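Local coordinates for SufC protein (Thermus thermophilus, PDB 2D2E) that binds and hydrolyses ATP as a cytoplasmic ABC-type ATPase, and probably serves the Suf machinery for iron-sulfur cluster assembly, at residues M35-N38 with G39-K42; S43-G46 with K47-G51; R204-Y208 with I209-K213; H215-D219 with G220-A224. One frame throughout, in Å; residues are numbered along the deposited sequence.

Interaction 1. Residues M35-N38 with G39-K42; sequences MGPN and GAGK
Gly39 follows Asn38 at the outer corner of a type II beta turn running from Pro37 to Ala40. Its phi of 87° would jam any side chain against the carbonyl oxygen before it, which calls for glycine. Ala40 closes the turn: its N gives a weak hydrogen bond to Pro37 O at 3.3 Å, while its CB packs against the proline ring at CD, 3.9 Å away. Gly41, also at positive phi, is the N-cap of the helix that follows. Lys42 then folds back across the loop it has just left. Its CG sits between the backbone N and the carbonyl carbon (chi1 64°), and the chain runs out extended until a bend at chi4 brings the ammonium group to the amide oxygen of Asn38. CE passes Gly36 O at 3.2 Å, and NZ, lying in the carbonyl plane of the Asn38 amide, donates to Asn38 OD1 at 2.8 Å with a C=O...N angle of 156°. A water links the two ends of the loop, donating to Pro37 O and accepting from Lys42 N. This is the P-loop, or Walker A motif, whose Gly39, Gly41 and Lys42 bind ADP in this protein; here the lysine spans the loop with no nucleotide present, NZ also bonding Thr170 OG1. The loop links strand 31-35 to helix 42-50, with Tyr239 of helix 239-244 and Met218 of strand 213-218 against Pro37.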
loop_
_atom_site.group_PDB
_atom_site.type_symbol
_atom_site.label_atom_id
_atom_site.label_comp_id
_atom_site.label_asym_id
_atom_site.label_seq_id
_atom_site.Cartn_x
_atom_site.Cartn_y
_atom_site.Cartn_z
ATOM N N MET A 35 -5.402 4.912 -10.047
ATOM C CA MET A 35 -6.163 4.045 -10.942
ATOM C C MET A 35 -5.539 4.037 -12.323
ATOM O O MET A 35 -4.626 4.809 -12.618
ATOM C CB MET A 35 -7.608 4.558 -11.046
ATOM C CG MET A 35 -8.341 4.560 -9.726
ATOM S SD MET A 35 -10.066 5.037 -9.939
ATOM C CE MET A 35 -10.688 3.635 -10.838
ATOM N N GLY A 36 -6.027 3.143 -13.169
ATOM C CA GLY A 36 -5.519 3.112 -14.522
ATOM C C GLY A 36 -5.771 1.776 -15.180
ATOM O O GLY A 36 -6.170 0.814 -14.517
ATOM N N PRO A 37 -5.579 1.696 -16.497
ATOM C CA PRO A 37 -5.771 0.441 -17.219
ATOM C C PRO A 37 -4.645 -0.470 -16.702
ATOM O O PRO A 37 -3.600 0.026 -16.271
ATOM C CB PRO A 37 -5.532 0.842 -18.676
ATOM C CG PRO A 37 -5.890 2.310 -18.710
ATOM C CD PRO A 37 -5.306 2.818 -17.418
ATOM N N ASN A 38 -4.838 -1.784 -16.713
ATOM C CA ASN A 38 -3.760 -2.656 -16.247
ATOM C C ASN A 38 -2.583 -2.622 -17.237
ATOM O O ASN A 38 -2.783 -2.560 -18.451
ATOM C CB ASN A 38 -4.275 -4.078 -16.048
ATOM C CG ASN A 38 -5.297 -4.162 -14.931
ATOM O OD1 ASN A 38 -5.117 -3.563 -13.866
ATOM N ND2 ASN A 38 -6.375 -4.907 -15.161
ATOM N N GLY A 39 -1.363 -2.607 -16.713
ATOM C CA GLY A 39 -0.202 -2.554 -17.578
ATOM C C GLY A 39 0.222 -1.144 -17.964
ATOM O O GLY A 39 1.257 -0.975 -18.613
ATOM N N ALA A 40 -0.557 -0.136 -17.566
ATOM C CA ALA A 40 -0.224 1.252 -17.896
ATOM C C ALA A 40 0.729 1.882 -16.881
ATOM O O ALA A 40 1.054 3.065 -16.976
ATOM C CB ALA A 40 -1.492 2.088 -18.037
ATOM N N GLY A 41 1.175 1.081 -15.910
ATOM C CA GLY A 41 2.154 1.561 -14.956
ATOM C C GLY A 41 1.840 1.632 -13.476
ATOM O O GLY A 41 2.754 1.671 -12.658
ATOM N N LYS A 42 0.561 1.619 -13.119
ATOM C CA LYS A 42 0.191 1.742 -11.709
ATOM C C LYS A 42 0.806 0.686 -10.798
ATOM O O LYS A 42 1.328 1.006 -9.723
ATOM C CB LYS A 42 -1.341 1.740 -11.559
ATOM C CG LYS A 42 -2.028 0.440 -11.992
ATOM C CD LYS A 42 -3.542 0.487 -11.751
ATOM C CE LYS A 42 -4.265 -0.688 -12.434
ATOM N NZ LYS A 42 -3.735 -2.038 -12.022
HETATM O O HOH W 1 -1.999 2.280 -14.954
#

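Interaction 2. Residues S43-G46 with K47-G51; sequences STLG and KILAG
Leu45 overlaps Leu49 one turn further along the helix, its CG meeting Leu49 CD1 at 3.9 Å as the two side chains cross at a slant. A chi1 of 175° turns Leu45 CG away from the backbone N and sets it beside the carbonyl carbon. Thr44 and Ile48 make a similar pair on the adjoining flank. The threonine methyl CG2 touches Ile48 CD1 at 3.9 Å, and Ile48 CG1 rests 3.4 Å from Thr44 O. The hydroxyl branch of Thr44 meets a water instead: OG1 lies 3.1 Å from it, and the same water takes a weak bond from Lys47 NZ, at the end of a chain extended beyond CG. Beneath these side chains runs the regular i to i+4 pattern, from Lys47 N to Ser43 O through to Ala50 N to Gly46 O. Leu49 N to Leu45 O is the shortest of the four at 2.9 Å. Gly51, with phi 104°, is the C' residue of a Schellman motif that ends the helix, and its positive phi suits glycine. At the other end Ser43 and Thr44 bind ADP, Ser43 being also a magnesium site residue; in this model Ser43 OG is bonded to Asp168. The helix, 42-50, is the one that follows the P-loop, and its apolar flank faces two strands: Leu45 and Ile48 lie on Leu19 of strand 16-27, while Leu9 and Ala11 of strand 3-13 meet Leu45 and Ile48 in turn.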
loop_
_atom_site.group_PDB
_atom_site.type_symbol
_atom_site.label_atom_id
_atom_site.label_comp_id
_atom_site.label_asym_id
_atom_site.label_seq_id
_atom_site.Cartn_x
_atom_site.Cartn_y
_atom_site.Cartn_z
ATOM N N SER A 43 0.757 -0.573 -11.216
ATOM C CA SER A 43 1.299 -1.636 -10.393
ATOM C C SER A 43 2.817 -1.680 -10.450
ATOM O O SER A 43 3.442 -2.062 -9.465
ATOM C CB SER A 43 0.684 -2.983 -10.762
ATOM O OG SER A 43 -0.684 -3.029 -10.374
ATOM N N THR A 44 3.387 -1.260 -11.581
ATOM C CA THR A 44 4.834 -1.199 -11.700
ATOM C C THR A 44 5.336 -0.130 -10.716
ATOM O O THR A 44 6.373 -0.316 -10.053
ATOM C CB THR A 44 5.247 -0.850 -13.132
ATOM O OG1 THR A 44 5.019 -1.999 -13.967
ATOM C CG2 THR A 44 6.732 -0.454 -13.205
ATOM N N LEU A 45 4.593 0.974 -10.601
ATOM C CA LEU A 45 4.983 2.023 -9.656
ATOM C C LEU A 45 5.011 1.457 -8.233
ATOM O O LEU A 45 5.934 1.734 -7.454
ATOM C CB LEU A 45 4.018 3.217 -9.716
ATOM C CG LEU A 45 4.307 4.308 -8.664
ATOM C CD1 LEU A 45 5.667 4.951 -8.920
ATOM C CD2 LEU A 45 3.229 5.388 -8.725
ATOM N N GLY A 46 4.009 0.652 -7.889
ATOM C CA GLY A 46 3.984 0.064 -6.565
ATOM C C GLY A 46 5.192 -0.827 -6.311
ATOM O O GLY A 46 5.723 -0.823 -5.221
ATOM N N LYS A 47 5.633 -1.586 -7.310
ATOM C CA LYS A 47 6.767 -2.476 -7.099
ATOM C C LYS A 47 8.059 -1.691 -6.930
ATOM O O LYS A 47 8.926 -2.078 -6.131
ATOM C CB LYS A 47 6.886 -3.447 -8.268
ATOM C CG LYS A 47 5.737 -4.431 -8.343
ATOM C CD LYS A 47 5.845 -5.305 -9.589
ATOM C CE LYS A 47 4.684 -6.290 -9.657
ATOM N NZ LYS A 47 4.736 -7.157 -10.870
ATOM N N ILE A 48 8.182 -0.597 -7.679
ATOM C CA ILE A 48 9.360 0.253 -7.595
ATOM C C ILE A 48 9.375 0.934 -6.236
ATOM O O ILE A 48 10.433 1.096 -5.638
ATOM C CB ILE A 48 9.368 1.272 -8.737
ATOM C CG1 ILE A 48 9.620 0.522 -10.050
ATOM C CG2 ILE A 48 10.426 2.357 -8.495
ATOM C CD1 ILE A 48 9.630 1.390 -11.278
ATOM N N LEU A 49 8.201 1.323 -5.733
ATOM C CA LEU A 49 8.150 1.942 -4.393
ATOM C C LEU A 49 8.619 0.948 -3.341
ATOM O O LEU A 49 9.236 1.325 -2.353
ATOM C CB LEU A 49 6.728 2.394 -4.043
ATOM C CG LEU A 49 6.382 3.753 -4.642
ATOM C CD1 LEU A 49 4.857 3.880 -4.792
ATOM C CD2 LEU A 49 6.965 4.870 -3.759
ATOM N N ALA A 50 8.308 -0.320 -3.557
ATOM C CA ALA A 50 8.698 -1.375 -2.630
ATOM C C ALA A 50 10.198 -1.627 -2.702
ATOM O O ALA A 50 10.807 -2.070 -1.730
ATOM C CB ALA A 50 7.948 -2.649 -2.954
ATOM N N GLY A 51 10.786 -1.330 -3.854
ATOM C CA GLY A 51 12.210 -1.551 -4.032
ATOM C C GLY A 51 12.546 -2.774 -4.876
ATOM O O GLY A 51 13.653 -3.297 -4.786
HETATM O O HOH W 2 3.717 -4.563 -12.926
#

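Interaction 3. Residues R204-Y208 with I209-K213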
loop_
_atom_site.group_PDB
_atom_site.type_symbol
_atom_site.label_atom_id
_atom_site.label_comp_id
_atom_site.label_asym_id
_atom_site.label_seq_id
_atom_site.Cartn_x
_atom_site.Cartn_y
_atom_site.Cartn_z
ATOM N N ARG A 204 -14.519 0.085 -7.248
ATOM C CA ARG A 204 -15.207 -0.522 -6.097
ATOM C C ARG A 204 -14.684 -0.224 -4.699
ATOM O O ARG A 204 -15.437 0.230 -3.840
ATOM C CB ARG A 204 -15.312 -2.044 -6.264
ATOM C CG ARG A 204 -16.318 -2.700 -5.301
ATOM C CD ARG A 204 -17.733 -2.133 -5.501
ATOM N NE ARG A 204 -18.105 -2.138 -6.917
ATOM C CZ ARG A 204 -18.501 -3.212 -7.594
ATOM N NH1 ARG A 204 -18.602 -4.387 -6.986
ATOM N NH2 ARG A 204 -18.761 -3.115 -8.891
ATOM N N ILE A 205 -13.405 -0.481 -4.456
ATOM C CA ILE A 205 -12.867 -0.251 -3.113
ATOM C C ILE A 205 -13.013 1.180 -2.607
ATOM O O ILE A 205 -13.039 1.422 -1.382
ATOM C CB ILE A 205 -11.383 -0.725 -3.035
ATOM C CG1 ILE A 205 -10.934 -0.826 -1.564
ATOM C CG2 ILE A 205 -10.473 0.234 -3.816
ATOM C CD1 ILE A 205 -9.547 -1.472 -1.401
ATOM N N LEU A 206 -13.121 2.125 -3.536
ATOM C CA LEU A 206 -13.207 3.526 -3.164
ATOM C C LEU A 206 -14.553 3.926 -2.587
ATOM O O LEU A 206 -14.739 5.067 -2.142
ATOM C CB LEU A 206 -12.795 4.402 -4.355
ATOM C CG LEU A 206 -11.393 4.037 -4.850
ATOM C CD1 LEU A 206 -11.020 4.909 -6.054
ATOM C CD2 LEU A 206 -10.364 4.223 -3.739
ATOM N N ASN A 207 -15.488 2.984 -2.596
ATOM C CA ASN A 207 -16.788 3.223 -1.972
ATOM C C ASN A 207 -16.613 2.902 -0.481
ATOM O O ASN A 207 -17.416 3.344 0.358
ATOM C CB ASN A 207 -17.846 2.316 -2.582
ATOM C CG ASN A 207 -18.167 2.695 -4.010
ATOM O OD1 ASN A 207 -18.486 3.850 -4.295
ATOM N ND2 ASN A 207 -18.073 1.736 -4.913
ATOM N N TYR A 208 -15.557 2.144 -0.149
ATOM C CA TYR A 208 -15.284 1.790 1.247
ATOM C C TYR A 208 -14.162 2.654 1.829
ATOM O O TYR A 208 -14.145 2.919 3.022
ATOM C CB TYR A 208 -14.904 0.289 1.421
ATOM C CG TYR A 208 -15.743 -0.645 0.605
ATOM C CD1 TYR A 208 -15.159 -1.539 -0.286
ATOM C CD2 TYR A 208 -17.143 -0.607 0.680
ATOM C CE1 TYR A 208 -15.948 -2.364 -1.105
ATOM C CE2 TYR A 208 -17.935 -1.436 -0.129
ATOM C CZ TYR A 208 -17.329 -2.304 -1.020
ATOM O OH TYR A 208 -18.105 -3.105 -1.843
ATOM N N ILE A 209 -13.239 3.093 0.968
ATOM C CA ILE A 209 -12.135 3.965 1.379
ATOM C C ILE A 209 -12.314 5.227 0.548
ATOM O O ILE A 209 -11.911 5.252 -0.609
ATOM C CB ILE A 209 -10.728 3.399 1.004
ATOM C CG1 ILE A 209 -10.557 1.973 1.515
ATOM C CG2 ILE A 209 -9.645 4.299 1.591
ATOM C CD1 ILE A 209 -9.188 1.327 1.178
ATOM N N GLN A 210 -12.904 6.269 1.121
ATOM C CA GLN A 210 -13.098 7.499 0.368
ATOM C C GLN A 210 -11.745 8.218 0.190
ATOM O O GLN A 210 -11.110 8.599 1.169
ATOM C CB GLN A 210 -14.070 8.401 1.116
ATOM C CG GLN A 210 -14.195 9.769 0.470
ATOM C CD GLN A 210 -15.497 10.470 0.803
ATOM O OE1 GLN A 210 -16.456 9.837 1.247
ATOM N NE2 GLN A 210 -15.567 11.770 0.577
ATOM N N PRO A 211 -11.295 8.419 -1.059
ATOM C CA PRO A 211 -10.015 9.091 -1.290
ATOM C C PRO A 211 -10.108 10.622 -1.308
ATOM O O PRO A 211 -11.127 11.190 -1.727
ATOM C CB PRO A 211 -9.579 8.548 -2.652
ATOM C CG PRO A 211 -10.906 8.420 -3.385
ATOM C CD PRO A 211 -11.835 7.836 -2.307
ATOM N N ASP A 212 -9.055 11.266 -0.835
ATOM C CA ASP A 212 -8.973 12.723 -0.850
ATOM C C ASP A 212 -8.629 13.183 -2.259
ATOM O O ASP A 212 -8.984 14.293 -2.672
ATOM C CB ASP A 212 -7.894 13.194 0.119
ATOM C CG ASP A 212 -8.225 12.839 1.533
ATOM O OD1 ASP A 212 -9.265 13.330 2.045
ATOM O OD2 ASP A 212 -7.475 12.059 2.132
ATOM N N LYS A 213 -7.946 12.321 -3.010
ATOM C CA LYS A 213 -7.536 12.643 -4.382
ATOM C C LYS A 213 -7.388 11.340 -5.161
ATOM O O LYS A 213 -7.020 10.307 -4.590
ATOM C CB LYS A 213 -6.195 13.404 -4.377
ATOM C CG LYS A 213 -5.732 13.901 -5.764
ATOM C CD LYS A 213 -4.551 14.861 -5.597
ATOM C CE LYS A 213 -4.024 15.416 -6.909
ATOM N NZ LYS A 213 -2.915 16.407 -6.629
HETATM O O HOH W 3 -13.560 6.182 3.932
#
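Ile209 lies alongside Ile205, the two side chains pointing the same way, and it can be followed atom by atom. CB stands 3.9 Å from Ile205 O. CG1, placed anti to the carbonyl carbon by a chi1 of -53°, passes that same oxygen at a similar range, and CD1 at the tip of the extended chain reaches Ile205 CD1 at 3.8 Å and is almost as near Ile205 CG1. The backbone fixes this pairing. Ile209 N donates to Ile205 O at 2.9 Å, in the carbonyl plane, with a C=O...N angle of 156°. Tyr208 N bonds the same oxygen, which is therefore gripped by two donors. With CG1, CG2 and CD1 gone in an alanine here, the tip of Ile205 is likely to lose its neighbour and a gap to open beside Ala183 and Val31. On the other flank Leu206 CB meets Pro211 CD at 4.1 Å, the side chains crossing at about a right angle, and Leu206 CA makes a CH...O contact of 3.3 Å with Ile209 O. A water accepts from Gln210 N at 2.9 Å, while Tyr208 O is bonded by Asn187 ND2. Tyr208 and Ile209 touch helix 176-189, both at Ala183, and Leu206 packs on Ala33 and Met35 of strand 31-35. Residues 205-207 have helical backbone angles without a regular helix, and the whole is a helix-like turn opening into an extended run, a connection between two beta strands (195-199 and 213-218) of the mixed sheet in this ABC ATPase.

Interaction 4. Residues H215-D219 with G220-A224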
loop_
_atom_site.group_PDB
_atom_site.type_symbol
_atom_site.label_atom_id
_atom_site.label_comp_id
_atom_site.label_asym_id
_atom_site.label_seq_id
_atom_site.Cartn_x
_atom_site.Cartn_y
_atom_site.Cartn_z
ATOM N N HIS A 215 -5.647 9.799 -8.731
ATOM C CA HIS A 215 -4.664 9.998 -9.818
ATOM C C HIS A 215 -4.941 8.883 -10.819
ATOM O O HIS A 215 -5.185 7.753 -10.410
ATOM C CB HIS A 215 -3.236 9.804 -9.300
ATOM C CG HIS A 215 -2.906 10.635 -8.104
ATOM N ND1 HIS A 215 -2.204 11.823 -8.184
ATOM C CD2 HIS A 215 -3.183 10.448 -6.791
ATOM C CE1 HIS A 215 -2.063 12.332 -6.971
ATOM N NE2 HIS A 215 -2.648 11.517 -6.109
ATOM N N VAL A 216 -4.916 9.191 -12.120
ATOM C CA VAL A 216 -5.148 8.140 -13.115
ATOM C C VAL A 216 -3.923 8.025 -14.015
ATOM O O VAL A 216 -3.457 9.026 -14.590
ATOM C CB VAL A 216 -6.370 8.417 -13.999
ATOM C CG1 VAL A 216 -6.640 7.177 -14.882
ATOM C CG2 VAL A 216 -7.580 8.726 -13.148
ATOM N N MET A 217 -3.399 6.805 -14.130
ATOM C CA MET A 217 -2.208 6.566 -14.934
ATOM C C MET A 217 -2.451 5.836 -16.242
ATOM O O MET A 217 -3.046 4.757 -16.263
ATOM C CB MET A 217 -1.162 5.787 -14.100
ATOM C CG MET A 217 0.194 5.586 -14.794
ATOM S SD MET A 217 1.520 4.938 -13.707
ATOM C CE MET A 217 1.263 5.839 -12.282
ATOM N N MET A 218 -2.000 6.446 -17.335
ATOM C CA MET A 218 -2.090 5.839 -18.654
ATOM C C MET A 218 -0.771 6.093 -19.352
ATOM O O MET A 218 -0.158 7.163 -19.200
ATOM C CB MET A 218 -3.209 6.462 -19.468
ATOM C CG MET A 218 -4.582 6.241 -18.861
ATOM S SD MET A 218 -5.795 6.979 -19.961
ATOM C CE MET A 218 -7.228 6.819 -19.012
ATOM N N ASP A 219 -0.345 5.101 -20.117
ATOM C CA ASP A 219 0.917 5.193 -20.855
ATOM C C ASP A 219 2.080 5.639 -19.963
ATOM O O ASP A 219 2.863 6.515 -20.326
ATOM C CB ASP A 219 0.756 6.136 -22.059
ATOM C CG ASP A 219 -0.251 5.608 -23.085
ATOM O OD1 ASP A 219 -0.141 4.431 -23.478
ATOM O OD2 ASP A 219 -1.145 6.369 -23.505
ATOM N N GLY A 220 2.165 5.048 -18.775
ATOM C CA GLY A 220 3.269 5.344 -17.876
ATOM C C GLY A 220 3.337 6.676 -17.158
ATOM O O GLY A 220 4.368 6.989 -16.576
ATOM N N ARG A 221 2.266 7.466 -17.179
ATOM C CA ARG A 221 2.274 8.745 -16.483
ATOM C C ARG A 221 0.876 9.098 -15.986
ATOM O O ARG A 221 -0.110 8.481 -16.389
ATOM C CB ARG A 221 2.815 9.865 -17.384
ATOM C CG ARG A 221 2.024 10.146 -18.632
ATOM C CD ARG A 221 2.570 11.403 -19.309
ATOM N NE ARG A 221 4.012 11.319 -19.531
ATOM C CZ ARG A 221 4.758 12.297 -20.039
ATOM N NH1 ARG A 221 4.203 13.454 -20.384
ATOM N NH2 ARG A 221 6.064 12.120 -20.213
ATOM N N VAL A 222 0.806 10.058 -15.072
ATOM C CA VAL A 222 -0.468 10.487 -14.530
ATOM C C VAL A 222 -1.049 11.487 -15.525
ATOM O O VAL A 222 -0.470 12.544 -15.763
ATOM C CB VAL A 222 -0.293 11.165 -13.158
ATOM C CG1 VAL A 222 -1.638 11.692 -12.677
ATOM C CG2 VAL A 222 0.294 10.159 -12.154
ATOM N N VAL A 223 -2.183 11.134 -16.113
ATOM C CA VAL A 223 -2.814 11.993 -17.121
ATOM C C VAL A 223 -3.999 12.783 -16.606
ATOM O O VAL A 223 -4.526 13.653 -17.304
ATOM C CB VAL A 223 -3.253 11.166 -18.346
ATOM C CG1 VAL A 223 -2.020 10.515 -18.972
ATOM C CG2 VAL A 223 -4.300 10.107 -17.933
ATOM N N ALA A 224 -4.420 12.489 -15.385
ATOM C CA ALA A 224 -5.539 13.200 -14.788
ATOM C C ALA A 224 -5.591 12.996 -13.298
ATOM O O ALA A 224 -5.169 11.953 -12.788
ATOM C CB ALA A 224 -6.856 12.747 -15.389
#
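A beta hairpin, strands 213-218 and 221-226 joined by a type I' turn from Met218 to Arg221, brings the two segments together. At the turn Met218 N donates to Arg221 O at 2.9 Å, and Arg221 N returns a bond to Met218 O at 3.2 Å, approaching from well above the carbonyl plane. Asp219 and Gly220 both take positive phi, as this turn type demands. Farther along, Val223 N donates to Val216 O at 2.9 Å, and Val216 N to Ala224 O. Between Val216 and Met217 the register slips by one, a beta bulge; Val222 CA lies 3.3 Å from Val216 O in a CH...O contact. The second strand, 221-226, is outermost in the mixed sheet within this chain, while 213-218 pairs with the strand that leads into the P-loop of the ABC ATPase fold. Met218 and Val223 cross at about a right angle, the valine CG2 touching Met218 CG at 4.0 Å; a chi1 of -61° puts that methyl between the backbone N and carbonyl carbon of Val223. On the face opposite Met218, Met217 bends at chi3 and its CE comes 4.4 Å from Val222 CG2. Val216 rests on Leu230 and Leu234 of helix 228-237, and Arg221 NH2 bonds Lys20 O.

Overall arrangement
From the N terminus, interaction 1 closes the turn of the P-loop after strand 31-35, and interaction 2 takes up directly where it ends, continuing along helix 42-50. Much later, interaction 3 lies in the connection between strands 195-199 and 213-218, and interaction 4 closes the hairpin of strands 213-218 and 221-226. All four are local and in series, so none nests or crosses. Space reunites them: strand 31-35 lies beside strand 213-218, Met35 pairing with His215 and Met217, and Met35 SD packs on Leu206 CD1 of interaction 3. Met217 of interaction 4 reaches both Gly41 and Leu45. Interactions 2 and 3 stay apart, their nearest atoms about 12 Å from each other.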